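Local coordinates for host Factor for Q beta (Staphylococcus aureus, PDB 1KQ1), which binds RNA as a hexameric ring of Sm-like subunits and acts as a pleiotropic regulator of translation, at residues C[16-22]-C[33-39]; C[40-44]-C[55-60]. All coordinates share one frame; numbering follows the deposited sequence.

Contact 1: C[16-22]-C[33-39]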
loop_
_atom_site.group_PDB
_atom_site.type_symbol
_atom_site.label_atom_id
_atom_site.label_comp_id
_atom_site.label_asym_id
_atom_site.label_seq_id
_atom_site.Cartn_x
_atom_site.Cartn_y
_atom_site.Cartn_z
ATOM N N LYS C 16 -5.479 -10.285 -23.633
ATOM C CA LYS C 16 -6.837 -10.746 -23.660
ATOM C C LYS C 16 -7.178 -11.350 -25.020
ATOM O O LYS C 16 -7.707 -12.467 -25.116
ATOM C CB LYS C 16 -7.789 -9.574 -23.376
ATOM C CG LYS C 16 -9.237 -9.921 -23.321
ATOM C CD LYS C 16 -10.093 -8.690 -23.056
ATOM C CE LYS C 16 -11.552 -8.933 -23.324
ATOM N NZ LYS C 16 -12.280 -7.614 -23.413
ATOM N N ALA C 17 -6.881 -10.593 -26.067
ATOM C CA ALA C 17 -7.288 -11.069 -27.386
ATOM C C ALA C 17 -6.594 -12.324 -27.805
ATOM O O ALA C 17 -7.213 -13.177 -28.461
ATOM C CB ALA C 17 -7.051 -9.999 -28.418
ATOM N N ASN C 18 -5.323 -12.439 -27.438
ATOM C CA ASN C 18 -4.529 -13.592 -27.824
ATOM C C ASN C 18 -4.583 -14.744 -26.811
ATOM O O ASN C 18 -3.960 -15.800 -27.010
ATOM C CB ASN C 18 -3.091 -13.171 -28.033
ATOM C CG ASN C 18 -2.929 -12.204 -29.190
ATOM O OD1 ASN C 18 -2.133 -11.271 -29.126
ATOM N ND2 ASN C 18 -3.677 -12.436 -30.256
ATOM N N GLN C 19 -5.361 -14.554 -25.751
ATOM C CA GLN C 19 -5.465 -15.583 -24.678
ATOM C C GLN C 19 -4.080 -16.022 -24.220
ATOM O O GLN C 19 -3.855 -17.199 -23.896
ATOM C CB GLN C 19 -6.273 -16.790 -25.156
ATOM C CG GLN C 19 -7.745 -16.428 -25.372
ATOM C CD GLN C 19 -8.626 -17.636 -25.628
ATOM O OE1 GLN C 19 -8.949 -18.391 -24.715
ATOM N NE2 GLN C 19 -9.020 -17.817 -26.879
ATOM N N THR C 20 -3.143 -15.091 -24.114
ATOM C CA THR C 20 -1.835 -15.503 -23.725
ATOM C C THR C 20 -1.731 -15.822 -22.231
ATOM O O THR C 20 -2.388 -15.225 -21.374
ATOM C CB THR C 20 -0.713 -14.539 -24.288
ATOM O OG1 THR C 20 0.128 -14.054 -23.245
ATOM C CG2 THR C 20 -1.309 -13.402 -25.103
ATOM N N GLU C 21 -0.987 -16.876 -21.944
ATOM C CA GLU C 21 -0.793 -17.285 -20.566
ATOM C C GLU C 21 0.139 -16.247 -19.935
ATOM O O GLU C 21 1.293 -16.128 -20.301
ATOM C CB GLU C 21 -0.130 -18.667 -20.570
ATOM C CG GLU C 21 -0.006 -19.307 -19.201
ATOM C CD GLU C 21 -1.290 -19.942 -18.719
ATOM O OE1 GLU C 21 -2.318 -19.828 -19.419
ATOM O OE2 GLU C 21 -1.272 -20.564 -17.634
ATOM N N VAL C 22 -0.375 -15.481 -18.977
ATOM C CA VAL C 22 0.391 -14.445 -18.323
ATOM C C VAL C 22 0.617 -14.829 -16.852
ATOM O O VAL C 22 -0.208 -15.514 -16.266
ATOM C CB VAL C 22 -0.439 -13.125 -18.344
ATOM C CG1 VAL C 22 0.210 -12.033 -17.493
ATOM C CG2 VAL C 22 -0.624 -12.660 -19.805
ATOM N N LYS C 33 -0.563 -17.770 -12.506
ATOM C CA LYS C 33 -0.490 -17.759 -13.982
ATOM C C LYS C 33 -1.872 -18.084 -14.545
ATOM O O LYS C 33 -2.639 -18.852 -13.963
ATOM C CB LYS C 33 0.546 -18.774 -14.470
ATOM C CG LYS C 33 0.920 -18.633 -15.935
ATOM C CD LYS C 33 1.995 -19.653 -16.303
ATOM C CE LYS C 33 2.618 -19.368 -17.667
ATOM N NZ LYS C 33 3.815 -20.207 -17.961
ATOM N N GLY C 34 -2.218 -17.493 -15.682
ATOM C CA GLY C 34 -3.531 -17.736 -16.249
ATOM C C GLY C 34 -3.756 -16.893 -17.488
ATOM O O GLY C 34 -2.818 -16.286 -18.021
ATOM N N VAL C 35 -5.006 -16.879 -17.914
ATOM C CA VAL C 35 -5.398 -16.111 -19.083
ATOM C C VAL C 35 -6.285 -14.966 -18.624
ATOM O O VAL C 35 -7.232 -15.179 -17.840
ATOM C CB VAL C 35 -6.220 -16.974 -20.061
ATOM C CG1 VAL C 35 -6.770 -16.096 -21.180
ATOM C CG2 VAL C 35 -5.346 -18.069 -20.643
ATOM N N ILE C 36 -5.983 -13.761 -19.106
ATOM C CA ILE C 36 -6.811 -12.628 -18.782
ATOM C C ILE C 36 -8.068 -12.717 -19.663
ATOM O O ILE C 36 -8.008 -12.631 -20.918
ATOM C CB ILE C 36 -6.046 -11.330 -19.003
ATOM C CG1 ILE C 36 -4.874 -11.271 -18.020
ATOM C CG2 ILE C 36 -6.993 -10.137 -18.858
ATOM C CD1 ILE C 36 -3.898 -10.095 -18.236
ATOM N N GLU C 37 -9.205 -12.901 -19.024
ATOM C CA GLU C 37 -10.481 -12.989 -19.721
ATOM C C GLU C 37 -11.113 -11.637 -19.901
ATOM O O GLU C 37 -11.734 -11.362 -20.943
ATOM C CB GLU C 37 -11.450 -13.887 -18.961
ATOM C CG GLU C 37 -10.969 -15.314 -18.861
ATOM C CD GLU C 37 -10.716 -15.933 -20.223
ATOM O OE1 GLU C 37 -11.382 -15.511 -21.194
ATOM O OE2 GLU C 37 -9.859 -16.838 -20.318
ATOM N N GLU C 38 -10.996 -10.786 -18.890
ATOM C CA GLU C 38 -11.546 -9.451 -18.956
ATOM C C GLU C 38 -10.808 -8.620 -17.937
ATOM O O GLU C 38 -10.161 -9.168 -17.049
ATOM C CB GLU C 38 -13.022 -9.465 -18.560
ATOM C CG GLU C 38 -13.867 -10.498 -19.244
ATOM C CD GLU C 38 -15.269 -10.521 -18.694
ATOM O OE1 GLU C 38 -15.917 -9.447 -18.671
ATOM O OE2 GLU C 38 -15.722 -11.612 -18.285
ATOM N N TYR C 39 -10.917 -7.303 -18.064
ATOM C CA TYR C 39 -10.280 -6.405 -17.103
ATOM C C TYR C 39 -10.923 -5.037 -17.217
ATOM O O TYR C 39 -11.584 -4.725 -18.221
ATOM C CB TYR C 39 -8.773 -6.312 -17.405
ATOM C CG TYR C 39 -8.440 -5.590 -18.703
ATOM C CD1 TYR C 39 -8.359 -4.203 -18.746
ATOM C CD2 TYR C 39 -8.298 -6.292 -19.908
ATOM C CE1 TYR C 39 -8.158 -3.518 -19.933
ATOM C CE2 TYR C 39 -8.099 -5.588 -21.119
ATOM C CZ TYR C 39 -8.030 -4.214 -21.115
ATOM O OH TYR C 39 -7.801 -3.503 -22.304
HETATM O O HOH W 1 -8.911 -13.816 -23.139
HETATM O O HOH W 2 -12.084 -6.428 -20.730
HETATM O O HOH W 3 -4.208 -13.314 -21.265
#

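Contact 2: C[40-44]-C[55-60]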
loop_
_atom_site.group_PDB
_atom_site.type_symbol
_atom_site.label_atom_id
_atom_site.label_comp_id
_atom_site.label_asym_id
_atom_site.label_seq_id
_atom_site.Cartn_x
_atom_site.Cartn_y
_atom_site.Cartn_z
ATOM N N ASP C 40 -10.773 -4.219 -16.178
ATOM C CA ASP C 40 -11.252 -2.849 -16.260
ATOM C C ASP C 40 -10.345 -1.991 -15.388
ATOM O O ASP C 40 -9.247 -2.437 -15.024
ATOM C CB ASP C 40 -12.733 -2.728 -15.868
ATOM C CG ASP C 40 -13.024 -3.080 -14.400
ATOM O OD1 ASP C 40 -12.095 -3.107 -13.542
ATOM O OD2 ASP C 40 -14.219 -3.317 -14.092
ATOM N N LYS C 41 -10.768 -0.780 -15.037
ATOM C CA LYS C 41 -9.873 0.067 -14.263
ATOM C C LYS C 41 -9.524 -0.468 -12.891
ATOM O O LYS C 41 -8.528 -0.041 -12.328
ATOM C CB LYS C 41 -10.451 1.472 -14.081
ATOM C CG LYS C 41 -9.578 2.349 -13.206
ATOM C CD LYS C 41 -8.184 2.496 -13.796
ATOM C CE LYS C 41 -7.164 2.775 -12.712
ATOM N NZ LYS C 41 -6.636 1.510 -12.129
ATOM N N TYR C 42 -10.297 -1.393 -12.368
ATOM C CA TYR C 42 -9.993 -1.830 -11.005
ATOM C C TYR C 42 -9.624 -3.274 -10.853
ATOM O O TYR C 42 -8.904 -3.623 -9.900
ATOM C CB TYR C 42 -11.184 -1.570 -10.088
ATOM C CG TYR C 42 -11.510 -0.119 -9.951
ATOM C CD1 TYR C 42 -10.530 0.790 -9.561
ATOM C CD2 TYR C 42 -12.783 0.357 -10.237
ATOM C CE1 TYR C 42 -10.803 2.147 -9.460
ATOM C CE2 TYR C 42 -13.071 1.722 -10.140
ATOM C CZ TYR C 42 -12.073 2.609 -9.752
ATOM O OH TYR C 42 -12.336 3.963 -9.658
ATOM N N VAL C 43 -10.109 -4.117 -11.751
ATOM C CA VAL C 43 -9.854 -5.535 -11.620
ATOM C C VAL C 43 -9.424 -6.229 -12.894
ATOM O O VAL C 43 -9.511 -5.676 -13.984
ATOM C CB VAL C 43 -11.101 -6.285 -11.061
ATOM C CG1 VAL C 43 -11.499 -5.684 -9.685
ATOM C CG2 VAL C 43 -12.301 -6.134 -12.018
ATOM N N VAL C 44 -8.898 -7.431 -12.697
ATOM C CA VAL C 44 -8.476 -8.286 -13.787
ATOM C C VAL C 44 -9.053 -9.662 -13.484
ATOM O O VAL C 44 -8.923 -10.180 -12.364
ATOM C CB VAL C 44 -6.947 -8.385 -13.881
ATOM C CG1 VAL C 44 -6.535 -9.435 -14.984
ATOM C CG2 VAL C 44 -6.335 -7.049 -14.172
ATOM N N ILE C 55 -8.786 -10.317 -9.531
ATOM C CA ILE C 55 -7.620 -9.653 -8.908
ATOM C C ILE C 55 -7.739 -8.165 -8.915
ATOM O O ILE C 55 -8.134 -7.552 -9.929
ATOM C CB ILE C 55 -6.349 -10.043 -9.700
ATOM C CG1 ILE C 55 -6.158 -11.570 -9.724
ATOM C CG2 ILE C 55 -5.153 -9.389 -9.096
ATOM C CD1 ILE C 55 -5.069 -12.014 -10.789
ATOM N N TYR C 56 -7.447 -7.543 -7.776
ATOM C CA TYR C 56 -7.451 -6.096 -7.783
ATOM C C TYR C 56 -6.140 -5.548 -8.351
ATOM O O TYR C 56 -5.032 -5.960 -7.948
ATOM C CB TYR C 56 -7.641 -5.489 -6.365
ATOM C CG TYR C 56 -9.049 -5.525 -5.858
ATOM C CD1 TYR C 56 -10.044 -4.754 -6.446
ATOM C CD2 TYR C 56 -9.382 -6.351 -4.788
ATOM C CE1 TYR C 56 -11.352 -4.829 -5.981
ATOM C CE2 TYR C 56 -10.695 -6.412 -4.304
ATOM C CZ TYR C 56 -11.661 -5.648 -4.925
ATOM O OH TYR C 56 -12.972 -5.748 -4.500
ATOM N N LYS C 57 -6.255 -4.605 -9.308
ATOM C CA LYS C 57 -5.039 -4.023 -9.837
ATOM C C LYS C 57 -4.179 -3.384 -8.743
ATOM O O LYS C 57 -2.947 -3.320 -8.854
ATOM C CB LYS C 57 -5.358 -2.958 -10.916
ATOM C CG LYS C 57 -5.642 -3.505 -12.309
ATOM C CD LYS C 57 -5.785 -2.317 -13.283
ATOM C CE LYS C 57 -5.912 -2.761 -14.750
ATOM N NZ LYS C 57 -6.110 -1.580 -15.717
ATOM N N HIS C 58 -4.812 -2.895 -7.662
ATOM C CA HIS C 58 -4.012 -2.283 -6.619
ATOM C C HIS C 58 -3.059 -3.273 -5.965
ATOM O O HIS C 58 -2.080 -2.851 -5.327
ATOM C CB HIS C 58 -4.895 -1.570 -5.549
ATOM C CG HIS C 58 -5.817 -2.471 -4.772
ATOM N ND1 HIS C 58 -7.165 -2.196 -4.648
ATOM C CD2 HIS C 58 -5.585 -3.569 -4.009
ATOM C CE1 HIS C 58 -7.729 -3.091 -3.855
ATOM N NE2 HIS C 58 -6.795 -3.943 -3.452
ATOM N N ALA C 59 -3.324 -4.574 -6.128
ATOM C CA ALA C 59 -2.452 -5.585 -5.546
ATOM C C ALA C 59 -1.434 -6.149 -6.524
ATOM O O ALA C 59 -0.613 -7.007 -6.153
ATOM C CB ALA C 59 -3.292 -6.729 -4.957
ATOM N N ILE C 60 -1.524 -5.737 -7.795
ATOM C CA ILE C 60 -0.578 -6.252 -8.782
ATOM C C ILE C 60 0.694 -5.452 -8.866
ATOM O O ILE C 60 0.689 -4.210 -8.797
ATOM C CB ILE C 60 -1.246 -6.280 -10.182
ATOM C CG1 ILE C 60 -2.459 -7.213 -10.147
ATOM C CG2 ILE C 60 -0.195 -6.701 -11.266
ATOM C CD1 ILE C 60 -3.287 -7.121 -11.445
HETATM O O HOH W 4 -7.558 -1.979 -7.944
#

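Contact 1: C[16-22]-C[33-39]
The junction where the N-terminal helix 7-17 of an Sm-like subunit gives way to the first strand lies against the strongly bent second strand, and V22 and G34 close it as a hydrogen-bonded antiparallel pair. V22 N donates to G34 O at 2.7 Å, and G34 N returns a bond to V22 O at 2.9 Å. On the helix side of V22 the strands part, and water fills in: water 3 donates to T20 O and accepts from I36 N, continuing the ladder by one solvent-bridged rung. Q19 has the positive phi of the Schellman motif that ends the helix, and V35 packs against this turn, with V35 CG1 3.8 Å from Q19 CA. This helix laid on a small, highly curved antiparallel sheet is the Sm fold, and K16 in its last turn spans the gap to the far end of strand 31-39. Its CG stands anti to the backbone N (chi1 -178°) and the rest of the chain is extended, which carries K16 CE to 3.4 Å from E37 O. K16 CD passes Y39 CE2 obliquely, the two side chains crossing at about a right angle. Water 2 then joins the ammonium to the strand, accepting from K16 NZ at 2.9 Å and from Y39 N. Water 1 donates to both K16 O and I36 O, each at 2.7 Å, tying the helix end to mid-strand. Deeper in, V22 CG2 faces I36 CD1, and F15 of the helix touches both residues, while the Y39 hydroxyl bonds to E13 on the same helix.

Contact 2: C[40-44]-C[55-60]
V44 and I55 exchange two backbone hydrogen bonds, V44 N to I55 O at 2.9 Å and I55 N to V44 O at 2.8 Å. Two residues on, K57 N reaches Y42 O nearly straight (168° at the hydrogen) but from above the carbonyl plane, where the ladder is already giving way to the 3-10 segment 57-59. Water 4 donates to the same Y42 O and accepts from H58 N, so this oxygen grips the start of the turn twice. D40 OD1 accepts from Y42 N at 2.7 Å, an Asx turn, and also from V43 N, which makes it an Asx motif and fixes the 40-42 loop before strand 43-48 begins. K57 lies across this loop. With CG anti to the carbonyl carbon (chi1 -82°) and the chain extended beyond, its methylenes run past V44 CG2 and K41 O to a weak bond from K57 NZ to D40 O at 3.3 Å; Q8 OE1 of the same chain is the stronger partner of that ammonium. V43 and Y56 form the adjoining non-hydrogen-bonded pair, their side chains side by side and pointing the same way, with V43 CG1 3.7 Å from Y56 CD1. V44 CG2 meets I60 CD1 at 4.1 Å on the face that also carries I55. Y56 CB sits over the centre of one face of the H58 imidazole. In the hexamer Y56 OH bonds to Q8 and Y63 of a neighbouring subunit, and H58 NE2 to I60 O of that subunit. The backbone bonds thus fix the bend, while the aromatic and imidazole ends serve the subunit interface; K41 NZ lies 4.8 Å from K57 NZ, so the two like charges may favour an anion nearby, and the D40 carboxylate probably offsets them in part.

From the N terminus, helix 7-17 leads into contact 1, in which 33-39 returns against 16-22 and closes the first hairpin, strands 21-26 and 31-39. The chain leaves Y39 straight into D40, so contact 2 opens where contact 1 ends; its return at 55-60 closes the second hairpin, strands 43-48 and 51-56. The two loops follow in series, neither nesting nor crossing. They share one sheet and touch through V44, whose CG1 lies 3.9 Å from I36 CG1 and whose CG2 packs on Y39 CB. Contact 1 ties the helix to the sheet, whereas contact 2 leads the chain into final strand 60-65, beside 21-26, and meets neighbouring subunits in the ring.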